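Local coordinates for fructokinase (Vibrio cholerae serotype O1, PDB 5EYN), which catalyses the ATP-dependent phosphorylation of fructose, as a metal-binding kinase of the PfkB carbohydrate kinase family, at residues A188-A193 and Q208-T213; V199-E204 and D266-G271; E218-I223 and V231-G236; A240-P245 and A286-A291. One frame throughout, in Å; residues are numbered along the deposited sequence.

Contact 1 (A188-A193 and Q208-T213)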
# COMPACT_ATOMS: atom_id res chain seq x y z
N ALA A 188 5.76 -21.73 -16.47
CA ALA A 188 4.82 -22.56 -17.22
C ALA A 188 3.52 -21.83 -17.51
O ALA A 188 2.92 -21.99 -18.57
CB ALA A 188 4.53 -23.83 -16.45
N THR A 189 3.03 -21.06 -16.55
CA THR A 189 1.76 -20.36 -16.72
C THR A 189 1.89 -19.28 -17.80
O THR A 189 1.05 -19.15 -18.69
CB THR A 189 1.30 -19.74 -15.41
OG1 THR A 189 1.14 -20.76 -14.41
CG2 THR A 189 -0.01 -19.02 -15.57
N VAL A 190 2.97 -18.53 -17.75
CA VAL A 190 3.22 -17.50 -18.75
C VAL A 190 3.39 -18.13 -20.13
O VAL A 190 2.82 -17.64 -21.11
CB VAL A 190 4.46 -16.66 -18.35
CG1 VAL A 190 4.93 -15.81 -19.52
CG2 VAL A 190 4.14 -15.81 -17.13
N MET A 191 4.12 -19.25 -20.22
CA MET A 191 4.31 -19.84 -21.54
C MET A 191 3.01 -20.42 -22.10
O MET A 191 2.84 -20.46 -23.31
CB MET A 191 5.43 -20.87 -21.52
CG MET A 191 6.79 -20.24 -21.26
SD MET A 191 7.19 -18.84 -22.33
CE MET A 191 7.48 -19.67 -23.87
N ARG A 192 2.10 -20.86 -21.23
CA ARG A 192 0.78 -21.27 -21.69
C ARG A 192 0.07 -20.11 -22.38
O ARG A 192 -0.54 -20.30 -23.43
CB ARG A 192 -0.06 -21.79 -20.51
CG ARG A 192 -1.45 -22.28 -20.88
CD ARG A 192 -2.25 -22.66 -19.64
NE ARG A 192 -3.67 -22.74 -19.94
CZ ARG A 192 -4.64 -22.75 -19.04
NH1 ARG A 192 -4.36 -22.69 -17.75
NH2 ARG A 192 -5.90 -22.83 -19.45
N ALA A 193 0.15 -18.91 -21.82
CA ALA A 193 -0.45 -17.74 -22.44
C ALA A 193 0.28 -17.37 -23.73
O ALA A 193 -0.36 -16.97 -24.71
CB ALA A 193 -0.46 -16.57 -21.48
N GLN A 208 14.67 -14.08 -22.65
CA GLN A 208 15.73 -14.99 -22.21
C GLN A 208 15.36 -15.72 -20.93
O GLN A 208 15.62 -16.91 -20.80
CB GLN A 208 17.06 -14.23 -22.06
CG GLN A 208 17.60 -13.79 -23.40
CD GLN A 208 18.95 -13.12 -23.34
OE1 GLN A 208 19.70 -13.26 -22.36
NE2 GLN A 208 19.28 -12.39 -24.40
N PHE A 209 14.75 -15.01 -19.99
CA PHE A 209 14.34 -15.62 -18.73
C PHE A 209 13.32 -16.73 -18.98
O PHE A 209 13.44 -17.82 -18.44
CB PHE A 209 13.75 -14.56 -17.80
CG PHE A 209 13.27 -15.11 -16.50
CD1 PHE A 209 14.16 -15.30 -15.45
CD2 PHE A 209 11.94 -15.44 -16.31
CE1 PHE A 209 13.72 -15.81 -14.25
CE2 PHE A 209 11.50 -15.94 -15.10
CZ PHE A 209 12.39 -16.13 -14.07
N LEU A 210 12.33 -16.44 -19.80
CA LEU A 210 11.23 -17.39 -19.98
C LEU A 210 11.63 -18.61 -20.78
O LEU A 210 11.00 -19.65 -20.67
CB LEU A 210 10.06 -16.69 -20.67
CG LEU A 210 9.30 -15.72 -19.77
CD1 LEU A 210 8.39 -14.84 -20.60
CD2 LEU A 210 8.51 -16.45 -18.69
N THR A 211 12.68 -18.48 -21.59
CA THR A 211 13.17 -19.59 -22.40
C THR A 211 14.45 -20.21 -21.85
O THR A 211 14.92 -21.22 -22.36
CB THR A 211 13.43 -19.14 -23.84
OG1 THR A 211 14.38 -18.07 -23.85
CG2 THR A 211 12.12 -18.72 -24.51
N GLY A 212 15.03 -19.61 -20.81
CA GLY A 212 16.26 -20.14 -20.22
C GLY A 212 17.45 -20.04 -21.16
O GLY A 212 18.34 -20.90 -21.15
N THR A 213 17.49 -18.98 -21.95
CA THR A 213 18.54 -18.81 -22.94
C THR A 213 19.39 -17.58 -22.64
O THR A 213 19.07 -16.80 -21.74
CB THR A 213 17.95 -18.67 -24.36
OG1 THR A 213 17.06 -17.56 -24.40
CG2 THR A 213 17.18 -19.92 -24.75
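No flat group lies between V190, M191 and L210: the ring of F209 stays clear of 188-193, and the guanidinium group of R192 is turned the other way, in a cation-pi contact with F156 of helix 151-165. The join is therefore apolar. V190 and L210 meet at about a right angle, with V190 CG1 set against both tips of the leucine fork, 3.7 Å from L210 CD2 and 3.8 Å from L210 CD1. With V190 CG1 trans to its backbone nitrogen (chi1 167°), that methyl is the one offered to the leucine. M191 is bent at chi2 and chi3 (-51° and -72°), a fold that brings its SD to 4.0 Å from L210 CB. Flexible and unbranched at CB, methionine can curl over the root of the leucine. Helices 186-194 and 204-211 precede and follow strand 199-203 in the ribokinase-like alpha/beta domain and pack side by side; V190 also rests on F171 of strand 168-172. Just past L210, a Schellman motif ends the second helix: T213 N bonds to Q208 O at 3.0 Å, and G212 takes the positive phi that glycine tolerates easily. T213 OG1 donates to T211 OG1 at 2.8 Å, and T211 OG1 bonds in turn to L207 O.

Contact 2 (V199-E204 and D266-G271). With BEF (beryllium trifluoride ion), chain D; FRU (beta-D-fructofuranose), chain B; ADP (adenosine-5'-diphosphate), chain E.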
# COMPACT_ATOMS: atom_id res chain seq x y z
N VAL A 199 -0.08 -11.94 -30.81
CA VAL A 199 1.04 -11.02 -30.69
C VAL A 199 1.64 -11.18 -29.31
O VAL A 199 0.90 -11.17 -28.32
CB VAL A 199 0.56 -9.57 -30.84
CG1 VAL A 199 1.70 -8.57 -30.65
CG2 VAL A 199 -0.09 -9.35 -32.19
N VAL A 200 2.96 -11.34 -29.23
CA VAL A 200 3.62 -11.38 -27.93
C VAL A 200 4.77 -10.39 -27.98
O VAL A 200 5.55 -10.37 -28.94
CB VAL A 200 4.15 -12.79 -27.60
CG1 VAL A 200 4.79 -12.80 -26.22
CG2 VAL A 200 3.05 -13.81 -27.71
N LYS A 201 4.86 -9.57 -26.94
CA LYS A 201 5.94 -8.60 -26.77
C LYS A 201 6.72 -9.00 -25.53
O LYS A 201 6.13 -9.20 -24.46
CB LYS A 201 5.37 -7.19 -26.62
CG LYS A 201 6.43 -6.10 -26.43
CD LYS A 201 6.88 -5.98 -24.96
CE LYS A 201 7.44 -4.64 -24.59
NZ LYS A 201 7.48 -4.46 -23.13
N PHE A 202 8.03 -9.13 -25.71
CA PHE A 202 8.96 -9.43 -24.63
C PHE A 202 9.97 -8.30 -24.57
O PHE A 202 10.34 -7.77 -25.60
CB PHE A 202 9.81 -10.67 -24.93
CG PHE A 202 9.06 -11.95 -25.17
CD1 PHE A 202 8.74 -12.79 -24.12
CD2 PHE A 202 8.79 -12.36 -26.46
CE1 PHE A 202 8.12 -14.00 -24.34
CE2 PHE A 202 8.17 -13.58 -26.69
CZ PHE A 202 7.82 -14.40 -25.63
N SER A 203 10.49 -8.00 -23.39
CA SER A 203 11.79 -7.36 -23.35
C SER A 203 12.82 -8.44 -23.63
O SER A 203 12.55 -9.64 -23.49
CB SER A 203 12.06 -6.72 -21.99
OG SER A 203 12.35 -7.74 -21.06
N GLU A 204 14.02 -8.02 -24.02
CA GLU A 204 15.10 -8.96 -24.27
C GLU A 204 15.31 -9.84 -23.05
O GLU A 204 15.48 -11.06 -23.15
CB GLU A 204 16.38 -8.18 -24.61
CG GLU A 204 17.61 -9.02 -24.83
CD GLU A 204 18.80 -8.19 -25.29
OE1 GLU A 204 18.63 -6.97 -25.52
OE2 GLU A 204 19.90 -8.76 -25.43
N ASP A 266 4.76 -0.34 -21.92
CA ASP A 266 3.30 -0.31 -22.09
C ASP A 266 2.92 0.74 -23.13
O ASP A 266 1.98 0.54 -23.90
CB ASP A 266 2.60 -0.03 -20.78
CG ASP A 266 2.95 -1.02 -19.70
OD1 ASP A 266 3.18 -2.22 -20.05
OD2 ASP A 266 2.97 -0.60 -18.52
N ALA A 267 3.65 1.85 -23.15
CA ALA A 267 3.43 2.88 -24.17
C ALA A 267 3.71 2.29 -25.55
O ALA A 267 2.99 2.52 -26.52
CB ALA A 267 4.37 4.05 -23.91
N PHE A 268 4.79 1.53 -25.63
CA PHE A 268 5.15 0.79 -26.83
C PHE A 268 3.99 -0.10 -27.29
O PHE A 268 3.55 -0.03 -28.43
CB PHE A 268 6.40 -0.04 -26.54
CG PHE A 268 6.90 -0.85 -27.72
CD1 PHE A 268 7.95 -0.40 -28.51
CD2 PHE A 268 6.31 -2.06 -28.03
CE1 PHE A 268 8.40 -1.15 -29.58
CE2 PHE A 268 6.75 -2.80 -29.12
CZ PHE A 268 7.80 -2.36 -29.89
N VAL A 269 3.47 -0.92 -26.38
CA VAL A 269 2.37 -1.79 -26.73
C VAL A 269 1.16 -0.99 -27.16
O VAL A 269 0.45 -1.35 -28.10
CB VAL A 269 2.01 -2.71 -25.54
CG1 VAL A 269 0.71 -3.46 -25.79
CG2 VAL A 269 3.14 -3.66 -25.30
N GLY A 270 0.89 0.12 -26.47
CA GLY A 270 -0.22 0.97 -26.85
C GLY A 270 -0.14 1.49 -28.27
O GLY A 270 -1.12 1.46 -29.01
N GLY A 271 1.04 1.96 -28.67
CA GLY A 271 1.20 2.41 -30.04
C GLY A 271 1.04 1.27 -31.04
O GLY A 271 0.38 1.42 -32.08
BE BEF D . 7.53 -1.25 -18.65
F1 BEF D . 8.19 -0.29 -17.64
F2 BEF D . 6.12 -0.77 -19.12
F3 BEF D . 7.19 -2.58 -18.00
C1 FRU B . 2.45 -3.55 -12.75
C2 FRU B . 3.43 -2.40 -13.00
C3 FRU B . 2.98 -1.02 -12.58
C4 FRU B . 3.51 -0.11 -13.64
C5 FRU B . 3.54 -1.01 -14.82
C6 FRU B . 4.65 -0.70 -15.80
O1 FRU B . 1.31 -3.43 -13.55
O2 FRU B . 4.60 -2.73 -12.33
O3 FRU B . 3.45 -0.79 -11.29
O4 FRU B . 2.70 0.99 -13.90
O5 FRU B . 3.66 -2.35 -14.38
O6 FRU B . 4.64 -1.60 -16.89
PB ADP E . 9.49 -0.33 -19.76
O1B ADP E . 8.10 0.21 -19.59
O2B ADP E . 9.58 -1.76 -19.28
O3B ADP E . 10.44 0.53 -18.96
PA ADP E . 11.36 -0.39 -21.83
O1A ADP E . 12.13 0.61 -20.98
O2A ADP E . 11.86 -1.77 -21.47
O3A ADP E . 9.87 -0.26 -21.31
O5' ADP E . 11.60 -0.18 -23.40
C5' ADP E . 10.58 -0.38 -24.32
C4' ADP E . 10.59 0.53 -25.53
O4' ADP E . 10.65 1.88 -25.12
C3' ADP E . 11.71 0.32 -26.49
O3' ADP E . 11.42 -0.70 -27.39
C2' ADP E . 11.76 1.64 -27.16
O2' ADP E . 10.76 1.81 -28.09
C1' ADP E . 11.47 2.54 -26.03
N9 ADP E . 12.63 3.01 -25.33
C8 ADP E . 13.09 2.62 -24.13
N7 ADP E . 14.17 3.30 -23.81
C5 ADP E . 14.45 4.16 -24.79
C6 ADP E . 15.42 5.13 -25.02
N6 ADP E . 16.46 5.37 -24.07
N1 ADP E . 15.38 5.83 -26.15
C2 ADP E . 14.43 5.66 -27.08
N3 ADP E . 13.46 4.73 -26.90
C4 ADP E . 13.46 3.99 -25.78
O HOH W 1 5.70 -3.54 -20.95
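Strand 199-203 packs on helix 264-278, K201 and V269 closest with their CA atoms 7.7 Å apart. The helix begins in the GAGD sequence characteristic of PfkB kinases, whose backbone nitrogens, as in relatives, probably form the anion hole, so this packing joins the central sheet to the active site. K201 leaves the strand fully extended at chi1, then bends at chi2 (-83°). Its CG lies 4.2 Å from V269 CG2 and meets the F268 ring obliquely, 4.3 Å from CE2. Lysine suits the place because its methylene stem packs against these apolar groups while its ammonium reaches the polar site. There NZ gives a hydrogen bond to a water that is also 3.0 Å from D266 OD1. K201 NZ and D266 OD1 themselves are 5.7 Å apart, not in contact, so any direct attraction between them would probably be modest. D172 is a second, long and weak partner of the lysine. F268 turns the CD1 edge of its ring to the ribose of ADP, close to O2', and packs on A295 and N296 of helix 285-302. D266 is gripped on both oxygens, OD1 by N174 ND2 and OD2 by N49 ND2, two bonds that fix the rotation of the carboxylate beside the sugar. Its backbone N bonds to F2 of beryllium trifluoride at 3.1 Å with a bent angle of 135°, while R176 and G263 hold the same ion. The fructose O6 sits 2.5 Å from D266 OD2.

Contact 3 (E218-I223 and V231-G236); sequences EGLQAI and VVVTLG. With ADP (adenosine-5'-diphosphate), chain E.
V231 divides its two methyls between L220 of helix 216-222 and I223 just after it. Its chi1 of 170° sets CG1 opposite the backbone nitrogen, 4.0 Å from L220 CD2, while CG2 lies 4.0 Å from I223 CD1. L220 and V231 slide past one another in opposite directions. The leucine sets off across the direction of the strand and its tip turns in; chi2 of 174° continues the chain into CD1 and leaves CD2 as the side branch, which meets V231 CG1 and also lies 4.2 Å from V233 CG2. I223 and V231 instead meet tip to tip. The isoleucine holds CG1 in the crowded position between backbone nitrogen and carbonyl carbon (chi1 62°), and the straight remainder of the chain aims CD1 at the valine. Beta-branched valines suit a strand, and two of them two residues apart present the same apolar face to the helix. V232, between them, points to the opposite side and touches F268. At the strand's end T234 CB lies 3.3 Å from ADP O3'. This is the return limb of a beta-alpha-beta crossover from strand 199-203 to its parallel neighbour 230-234 in the ribokinase-like fold; the C-terminal end of the second strand borders the ADP ribose.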
# COMPACT_ATOMS: atom_id res chain seq x y z
N GLU A 218 18.71 -17.33 -29.53
CA GLU A 218 18.35 -18.59 -28.90
C GLU A 218 16.94 -18.56 -28.33
O GLU A 218 16.21 -19.54 -28.41
CB GLU A 218 19.36 -18.94 -27.81
CG GLU A 218 20.77 -19.19 -28.32
CD GLU A 218 20.90 -20.48 -29.11
OE1 GLU A 218 19.97 -21.31 -29.03
OE2 GLU A 218 21.92 -20.66 -29.81
N GLY A 219 16.54 -17.43 -27.76
CA GLY A 219 15.19 -17.30 -27.25
C GLY A 219 14.14 -17.43 -28.34
O GLY A 219 13.12 -18.09 -28.16
N LEU A 220 14.38 -16.80 -29.49
CA LEU A 220 13.43 -16.88 -30.59
C LEU A 220 13.34 -18.31 -31.13
O LEU A 220 12.26 -18.78 -31.48
CB LEU A 220 13.82 -15.91 -31.70
CG LEU A 220 13.61 -14.43 -31.37
CD1 LEU A 220 14.16 -13.55 -32.47
CD2 LEU A 220 12.14 -14.12 -31.13
N GLN A 221 14.47 -19.00 -31.19
CA GLN A 221 14.45 -20.38 -31.65
C GLN A 221 13.63 -21.24 -30.69
O GLN A 221 12.90 -22.13 -31.10
CB GLN A 221 15.87 -20.93 -31.79
CG GLN A 221 16.67 -20.28 -32.91
CD GLN A 221 18.14 -20.69 -32.89
OE1 GLN A 221 18.64 -21.20 -31.89
NE2 GLN A 221 18.83 -20.46 -34.00
N ALA A 222 13.75 -20.96 -29.39
CA ALA A 222 13.07 -21.75 -28.38
C ALA A 222 11.55 -21.61 -28.44
O ALA A 222 10.84 -22.50 -27.98
CB ALA A 222 13.58 -21.37 -26.99
N ILE A 223 11.05 -20.52 -29.00
CA ILE A 223 9.61 -20.35 -29.12
C ILE A 223 9.10 -20.58 -30.54
O ILE A 223 7.92 -20.35 -30.82
CB ILE A 223 9.14 -18.97 -28.59
CG1 ILE A 223 9.74 -17.82 -29.40
CG2 ILE A 223 9.47 -18.83 -27.10
CD1 ILE A 223 9.20 -16.43 -29.00
N VAL A 231 5.97 -11.64 -32.98
CA VAL A 231 6.73 -11.49 -31.75
C VAL A 231 7.53 -10.22 -31.89
O VAL A 231 8.17 -9.97 -32.91
CB VAL A 231 7.68 -12.68 -31.50
CG1 VAL A 231 8.63 -12.39 -30.37
CG2 VAL A 231 6.89 -13.94 -31.20
N VAL A 232 7.49 -9.40 -30.85
CA VAL A 232 8.30 -8.20 -30.80
C VAL A 232 9.16 -8.29 -29.55
O VAL A 232 8.65 -8.61 -28.48
CB VAL A 232 7.43 -6.96 -30.76
CG1 VAL A 232 8.29 -5.72 -30.68
CG2 VAL A 232 6.53 -6.91 -31.97
N VAL A 233 10.45 -8.05 -29.70
CA VAL A 233 11.36 -8.04 -28.57
C VAL A 233 11.90 -6.63 -28.46
O VAL A 233 12.60 -6.15 -29.36
CB VAL A 233 12.55 -9.01 -28.76
CG1 VAL A 233 13.40 -9.05 -27.50
CG2 VAL A 233 12.05 -10.40 -29.13
N THR A 234 11.57 -5.95 -27.37
CA THR A 234 12.05 -4.59 -27.19
C THR A 234 13.51 -4.60 -26.75
O THR A 234 13.95 -5.47 -25.99
CB THR A 234 11.18 -3.79 -26.21
OG1 THR A 234 11.12 -4.46 -24.95
CG2 THR A 234 9.76 -3.64 -26.77
N LEU A 235 14.23 -3.60 -27.24
CA LEU A 235 15.66 -3.51 -27.08
C LEU A 235 16.05 -2.16 -26.46
O LEU A 235 17.11 -1.63 -26.74
CB LEU A 235 16.33 -3.63 -28.45
CG LEU A 235 15.90 -4.81 -29.32
CD1 LEU A 235 16.50 -4.68 -30.71
CD2 LEU A 235 16.34 -6.11 -28.67
N GLY A 236 15.18 -1.58 -25.64
CA GLY A 236 15.44 -0.27 -25.07
C GLY A 236 15.69 0.76 -26.16
O GLY A 236 14.96 0.84 -27.13
PB ADP E . 9.49 -0.33 -19.76
O1B ADP E . 8.10 0.21 -19.59
O2B ADP E . 9.58 -1.76 -19.28
O3B ADP E . 10.44 0.53 -18.96
PA ADP E . 11.36 -0.39 -21.83
O1A ADP E . 12.13 0.61 -20.98
O2A ADP E . 11.86 -1.77 -21.47
O3A ADP E . 9.87 -0.26 -21.31
O5' ADP E . 11.60 -0.18 -23.40
C5' ADP E . 10.58 -0.38 -24.32
C4' ADP E . 10.59 0.53 -25.53
O4' ADP E . 10.65 1.88 -25.12
C3' ADP E . 11.71 0.32 -26.49
O3' ADP E . 11.42 -0.70 -27.39
C2' ADP E . 11.76 1.64 -27.16
O2' ADP E . 10.76 1.81 -28.09
C1' ADP E . 11.47 2.54 -26.03
N9 ADP E . 12.63 3.01 -25.33
C8 ADP E . 13.09 2.62 -24.13
N7 ADP E . 14.17 3.30 -23.81
C5 ADP E . 14.45 4.16 -24.79
C6 ADP E . 15.42 5.13 -25.02
N6 ADP E . 16.46 5.37 -24.07
N1 ADP E . 15.38 5.83 -26.15
C2 ADP E . 14.43 5.66 -27.08
N3 ADP E . 13.46 4.73 -26.90
C4 ADP E . 13.46 3.99 -25.78

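Contact 4 (A240-P245 and A286-A291); sequences ALVATP and ATILDA
V242 and I288 each hold a methyl opposite their own backbone nitrogen: CG1 in V242 (chi1 -179°), CG2 in I288 (chi1 -72°). These two methyls are 3.9 Å apart, and the side chains meet at a slant. The other branch of the isoleucine runs straight on to bring CD1 within 4.3 Å of T244 CG2. L289 starts out beside the strand, and its CD2 reaches in to 4.4 Å from V242 CG1. V242 CG1 is thus touched by both I288 and L289, whereas I288 spans V242 and T244, two residues on the same face of the strand. Branched aliphatic residues suit both surfaces. Threonine suits the strand's end: its methyl faces the isoleucine, while its hydroxyl makes a weak hydrogen bond to Q285 NE2 at the start of the helix.

The strand 240-244 and helix 286-291 axes approach to 10.2 Å and run nearly antiparallel, at 161°. L230 on the adjoining strand widens the apolar patch beneath I288, and L289 also touches Q249 and V251 of strand 247-251. On the helix's next turn, A291 packs on L272, R275 and L276, its small side chain allowing helix 264-278 to lie close; D290 adds a salt bridge to R275. The arrangement is a helix laid over the antiparallel margin of the sheet in the ribokinase-like fold, the same helix that further along supplies N296 to ADP.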
# COMPACT_ATOMS: atom_id res chain seq x y z
N ALA A 240 13.31 -2.24 -31.43
CA ALA A 240 12.63 -3.51 -31.29
C ALA A 240 12.97 -4.45 -32.43
O ALA A 240 13.14 -4.03 -33.57
CB ALA A 240 11.14 -3.30 -31.24
N LEU A 241 13.11 -5.73 -32.09
CA LEU A 241 13.24 -6.78 -33.07
C LEU A 241 11.85 -7.31 -33.37
O LEU A 241 11.10 -7.66 -32.47
CB LEU A 241 14.15 -7.89 -32.55
CG LEU A 241 14.44 -9.00 -33.57
CD1 LEU A 241 15.69 -9.77 -33.19
CD2 LEU A 241 13.30 -9.98 -33.68
N VAL A 242 11.52 -7.37 -34.65
CA VAL A 242 10.21 -7.80 -35.11
C VAL A 242 10.36 -9.15 -35.79
O VAL A 242 11.12 -9.27 -36.75
CB VAL A 242 9.61 -6.78 -36.09
CG1 VAL A 242 8.24 -7.21 -36.54
CG2 VAL A 242 9.57 -5.39 -35.46
N ALA A 243 9.70 -10.16 -35.25
CA ALA A 243 9.82 -11.52 -35.77
C ALA A 243 8.46 -12.02 -36.22
O ALA A 243 7.51 -12.13 -35.43
CB ALA A 243 10.40 -12.45 -34.71
N THR A 244 8.37 -12.30 -37.51
CA THR A 244 7.18 -12.87 -38.13
C THR A 244 7.66 -14.10 -38.89
O THR A 244 8.85 -14.34 -38.96
CB THR A 244 6.52 -11.86 -39.06
OG1 THR A 244 7.49 -11.40 -40.01
CG2 THR A 244 5.99 -10.69 -38.26
N PRO A 245 6.75 -14.90 -39.45
CA PRO A 245 7.26 -16.13 -40.07
C PRO A 245 8.31 -15.87 -41.16
O PRO A 245 8.12 -15.09 -42.09
CB PRO A 245 6.00 -16.77 -40.65
CG PRO A 245 4.91 -16.31 -39.73
CD PRO A 245 5.28 -14.89 -39.35
N ALA A 286 3.78 -4.48 -43.95
CA ALA A 286 3.93 -3.03 -43.92
C ALA A 286 3.19 -2.43 -42.73
O ALA A 286 3.68 -1.50 -42.08
CB ALA A 286 3.42 -2.41 -45.22
N THR A 287 2.00 -2.95 -42.46
CA THR A 287 1.21 -2.49 -41.33
C THR A 287 1.95 -2.76 -40.02
O THR A 287 2.01 -1.92 -39.14
CB THR A 287 -0.16 -3.20 -41.31
OG1 THR A 287 -0.90 -2.83 -42.48
CG2 THR A 287 -0.97 -2.83 -40.08
N ILE A 288 2.49 -3.96 -39.88
CA ILE A 288 3.20 -4.32 -38.67
C ILE A 288 4.43 -3.42 -38.48
O ILE A 288 4.67 -2.92 -37.38
CB ILE A 288 3.60 -5.79 -38.71
CG1 ILE A 288 2.35 -6.65 -38.52
CG2 ILE A 288 4.66 -6.11 -37.67
CD1 ILE A 288 2.58 -8.11 -38.76
N LEU A 289 5.22 -3.23 -39.53
CA LEU A 289 6.44 -2.46 -39.35
C LEU A 289 6.14 -1.00 -39.01
O LEU A 289 6.84 -0.39 -38.21
CB LEU A 289 7.32 -2.56 -40.59
CG LEU A 289 7.90 -3.94 -40.87
CD1 LEU A 289 8.57 -3.93 -42.22
CD2 LEU A 289 8.88 -4.37 -39.80
N ASP A 290 5.11 -0.45 -39.64
CA ASP A 290 4.65 0.90 -39.29
C ASP A 290 4.13 0.96 -37.85
O ASP A 290 4.38 1.93 -37.13
CB ASP A 290 3.55 1.33 -40.27
CG ASP A 290 2.90 2.64 -39.87
OD1 ASP A 290 3.45 3.69 -40.23
OD2 ASP A 290 1.85 2.62 -39.20
N ALA A 291 3.41 -0.07 -37.42
CA ALA A 291 2.90 -0.10 -36.05
C ALA A 291 4.04 -0.10 -35.04
O ALA A 291 3.94 0.54 -33.99
CB ALA A 291 1.99 -1.30 -35.82

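How the contacts relate
Contacts 2, 3 and 4 each hold a strand of one mixed sheet; contact 1 pairs two helices covering it and meets contact 2 where L210 CD1 is 3.8 Å from F202 CE1. Contacts 1 and 3 join where T211 CG2 meets I223 CG2 at 3.7 Å, contacts 2 and 4 where F268 CZ is 3.7 Å from A240 CB. Between strands, F202 N lies 2.9 Å from V232 O (contacts 2 and 3), and A243 N lies 2.8 Å from V231 O (contacts 3 and 4). Contacts 2 and 3 touch ADP, and contact 2 also meets fructose and beryllium trifluoride through D266; in contact 4, V242 is about 10 Å from ADP, side chain to ligand.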